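PDB 3K49: mRNA-binding protein PUF3 from Saccharomyces cerevisiae, which binds 3' untranslated regions of mRNAs for mitochondrial proteins, localising them near mitochondria, and promotes deadenylation and decay of COX17 mRNA. Local coordinates for residues N74-N79 and Q111-R116. Numbering follows the deposited sequence.
Sequences NDVFGN and QMYACR. With nucleotides of chain B.
Tyr-113 and Val-76 form the tight part of this contact, in which an aromatic side chain from one Pumilio repeat fits against the interhelical loop of the repeat before it. Val-76 lays its backbone CA over the centre of the Tyr-113 ring, 3.7 Å from the centroid and 13° off the normal, a CH-pi contact. Its CG2 methyl also lies 3.8 Å from CZ of Tyr-113. The carbonyl O of Asn-74 meets the ring edge near CD1, while the opposite face receives CG of Met-112 toward its rim.

Next to this ring the protein reads RNA. Asn-79 presents its amide to the Watson-Crick edge of U9 of the RNA (chain B): ND2 donates to O2 at 3.0 Å, and OD1 accepts from N3, also at 3.0 Å. The same ND2 is tied to the backbone O of Asp-75, almost in the amide plane, a second bond that restrains the amide's rotation. Asp-75 steadies the loop through an Asx motif, its OD2 taking the backbone N-H of both Phe-77 and Gly-78, the Phe-77 bond making the Asx turn. Tyr-113 CD2 approaches O2 of U9 obliquely, at 3.4 Å. Cut back to an alanine, this position would probably leave Val-76 without its ring and open a gap beside that O2.

The looser side is where Asn-79 OD1 comes only within 4.0 Å of Arg-116 CB. From there a turn at chi2 (-69°) carries the Arg-116 guanidinium between the bases of U9 and A8 of chain B, one on each face. The loop before helix 79-88 of repeat 2 thus packs on the turn into helix 114-124 of repeat 3, with an edge-reading asparagine and a stacking arginine at the helix starts, an arrangement characteristic of the concave, RNA-binding surface of the Pumilio homology domain.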
loop_
_atom_site.group_PDB
_atom_site.type_symbol
_atom_site.label_atom_id
_atom_site.label_comp_id
_atom_site.label_asym_id
_atom_site.label_seq_id
_atom_site.Cartn_x
_atom_site.Cartn_y
_atom_site.Cartn_z
ATOM N N ASN A 74 7.102 -13.260 20.859
ATOM C CA ASN A 74 8.100 -12.197 20.803
ATOM C C ASN A 74 9.424 -12.631 20.187
ATOM O O ASN A 74 10.281 -11.804 19.892
ATOM C CB ASN A 74 8.372 -11.647 22.204
ATOM C CG ASN A 74 7.163 -10.967 22.810
ATOM O OD1 ASN A 74 6.240 -10.564 22.101
ATOM N ND2 ASN A 74 7.161 -10.829 24.131
ATOM N N ASP A 75 9.594 -13.931 19.986
ATOM C CA ASP A 75 10.885 -14.459 19.550
ATOM C C ASP A 75 11.054 -14.452 18.038
ATOM O O ASP A 75 10.117 -14.713 17.295
ATOM C CB ASP A 75 11.112 -15.858 20.115
ATOM C CG ASP A 75 12.499 -16.407 19.785
ATOM O OD1 ASP A 75 13.384 -16.448 20.687
ATOM O OD2 ASP A 75 12.699 -16.791 18.610
ATOM N N VAL A 76 12.268 -14.160 17.598
ATOM C CA VAL A 76 12.595 -14.042 16.181
ATOM C C VAL A 76 12.268 -15.279 15.364
ATOM O O VAL A 76 11.958 -15.185 14.171
ATOM C CB VAL A 76 14.099 -13.778 15.974
ATOM C CG1 VAL A 76 14.921 -14.957 16.487
ATOM C CG2 VAL A 76 14.395 -13.516 14.507
ATOM N N PHE A 77 12.390 -16.445 15.978
ATOM C CA PHE A 77 12.166 -17.682 15.244
ATOM C C PHE A 77 10.910 -18.352 15.733
ATOM O O PHE A 77 10.258 -19.053 14.977
ATOM C CB PHE A 77 13.356 -18.630 15.360
ATOM C CG PHE A 77 14.634 -18.054 14.832
ATOM C CD1 PHE A 77 15.801 -18.123 15.588
ATOM C CD2 PHE A 77 14.668 -17.423 13.592
ATOM C CE1 PHE A 77 16.977 -17.594 15.109
ATOM C CE2 PHE A 77 15.843 -16.887 13.106
ATOM C CZ PHE A 77 17.003 -16.972 13.873
ATOM N N GLY A 78 10.560 -18.119 16.995
ATOM C CA GLY A 78 9.396 -18.760 17.581
ATOM C C GLY A 78 8.081 -18.183 17.086
ATOM O O GLY A 78 7.024 -18.805 17.227
ATOM N N ASN A 79 8.121 -16.983 16.518
ATOM C CA ASN A 79 6.865 -16.311 16.249
ATOM C C ASN A 79 6.147 -17.021 15.116
ATOM O O ASN A 79 4.925 -17.036 15.096
ATOM C CB ASN A 79 7.015 -14.785 16.017
ATOM C CG ASN A 79 7.581 -14.452 14.654
ATOM O OD1 ASN A 79 6.840 -14.202 13.700
ATOM N ND2 ASN A 79 8.899 -14.484 14.543
ATOM N N GLN A 111 5.443 -4.829 19.578
ATOM C CA GLN A 111 6.660 -5.633 19.457
ATOM C C GLN A 111 6.911 -6.046 18.011
ATOM O O GLN A 111 5.972 -6.320 17.253
ATOM C CB GLN A 111 6.582 -6.863 20.358
ATOM C CG GLN A 111 6.607 -6.546 21.847
ATOM C CD GLN A 111 6.479 -7.853 22.749
ATOM O OE1 GLN A 111 5.402 -8.269 22.958
ATOM N NE2 GLN A 111 7.569 -8.406 23.220
ATOM N N MET A 112 8.180 -6.078 17.627
ATOM C CA MET A 112 8.570 -6.344 16.242
ATOM C C MET A 112 8.100 -7.722 15.743
ATOM O O MET A 112 7.710 -7.891 14.584
ATOM C CB MET A 112 10.087 -6.231 16.122
ATOM C CG MET A 112 10.653 -6.493 14.736
ATOM S SD MET A 112 12.460 -6.539 14.777
ATOM C CE MET A 112 12.835 -6.814 13.046
ATOM N N TYR A 113 8.135 -8.717 16.614
ATOM C CA TYR A 113 7.759 -10.069 16.196
ATOM C C TYR A 113 6.336 -10.452 16.534
ATOM O O TYR A 113 5.628 -10.991 15.676
ATOM C CB TYR A 113 8.742 -11.092 16.745
ATOM C CG TYR A 113 10.137 -10.809 16.259
ATOM C CD1 TYR A 113 11.192 -10.666 17.153
ATOM C CD2 TYR A 113 10.391 -10.646 14.894
ATOM C CE1 TYR A 113 12.480 -10.398 16.704
ATOM C CE2 TYR A 113 11.662 -10.365 14.435
ATOM C CZ TYR A 113 12.706 -10.240 15.353
ATOM O OH TYR A 113 13.982 -9.965 14.928
ATOM N N ALA A 114 5.917 -10.158 17.763
ATOM C CA ALA A 114 4.556 -10.445 18.209
ATOM C C ALA A 114 3.485 -9.757 17.361
ATOM O O ALA A 114 2.387 -10.283 17.215
ATOM C CB ALA A 114 4.369 -10.109 19.673
ATOM N N CYS A 115 3.797 -8.602 16.777
ATOM C CA CYS A 115 2.800 -7.955 15.909
ATOM C C CYS A 115 2.495 -8.835 14.708
ATOM O O CYS A 115 1.376 -8.820 14.207
ATOM C CB CYS A 115 3.232 -6.556 15.443
ATOM S SG CYS A 115 4.498 -6.626 14.183
ATOM N N ARG A 116 3.472 -9.625 14.265
ATOM C CA ARG A 116 3.252 -10.549 13.153
ATOM C C ARG A 116 2.289 -11.667 13.553
ATOM O O ARG A 116 1.497 -12.134 12.741
ATOM C CB ARG A 116 4.556 -11.146 12.668
ATOM C CG ARG A 116 5.609 -10.146 12.365
ATOM C CD ARG A 116 5.270 -9.329 11.148
ATOM N NE ARG A 116 6.488 -8.926 10.457
ATOM C CZ ARG A 116 6.598 -8.812 9.139
ATOM N NH1 ARG A 116 5.556 -9.079 8.363
ATOM N NH2 ARG A 116 7.754 -8.442 8.591
ATOM P P U B 9 11.633 -5.598 8.290
ATOM O OP1 U B 9 13.064 -5.617 8.690
ATOM O OP2 U B 9 11.263 -5.310 6.888
ATOM O "O5'" U B 9 10.998 -7.010 8.669
ATOM C "C5'" U B 9 11.541 -8.211 8.140
ATOM C "C4'" U B 9 11.673 -9.217 9.254
ATOM O "O4'" U B 9 10.363 -9.569 9.723
ATOM C "C3'" U B 9 12.273 -10.561 8.900
ATOM O "O3'" U B 9 13.684 -10.428 8.957
ATOM C "C2'" U B 9 11.766 -11.458 10.031
ATOM O "O2'" U B 9 12.685 -11.509 11.108
ATOM C "C1'" U B 9 10.469 -10.758 10.473
ATOM N N1 U B 9 9.222 -11.532 10.283
ATOM C C2 U B 9 8.850 -12.417 11.265
ATOM O O2 U B 9 9.497 -12.578 12.286
ATOM N N3 U B 9 7.679 -13.098 11.019
ATOM C C4 U B 9 6.863 -12.968 9.912
ATOM O O4 U B 9 5.874 -13.683 9.790
ATOM C C5 U B 9 7.314 -12.011 8.946
ATOM C C6 U B 9 8.447 -11.349 9.157
ATOM P P A B 8 9.454 0.505 7.695
ATOM O OP1 A B 8 9.458 1.776 8.438
ATOM O OP2 A B 8 10.541 0.197 6.735
ATOM O "O5'" A B 8 9.393 -0.701 8.746
ATOM C "C5'" A B 8 9.148 -2.030 8.304
ATOM C "C4'" A B 8 9.095 -2.974 9.484
ATOM O "O4'" A B 8 7.741 -3.057 9.970
ATOM C "C3'" A B 8 9.457 -4.416 9.165
ATOM O "O3'" A B 8 10.866 -4.559 9.235
ATOM C "C2'" A B 8 8.768 -5.187 10.292
ATOM O "O2'" A B 8 9.515 -5.247 11.489
ATOM C "C1'" A B 8 7.543 -4.315 10.578
ATOM N N9 A B 8 6.267 -4.880 10.126
ATOM C C8 A B 8 5.198 -5.175 10.928
ATOM N N7 A B 8 4.173 -5.692 10.288
ATOM C C5 A B 8 4.600 -5.742 8.973
ATOM C C6 A B 8 3.975 -6.187 7.797
ATOM N N6 A B 8 2.743 -6.687 7.773
ATOM N N1 A B 8 4.670 -6.095 6.641
ATOM C C2 A B 8 5.909 -5.586 6.676
ATOM N N3 A B 8 6.605 -5.133 7.721
ATOM C C4 A B 8 5.887 -5.238 8.853
#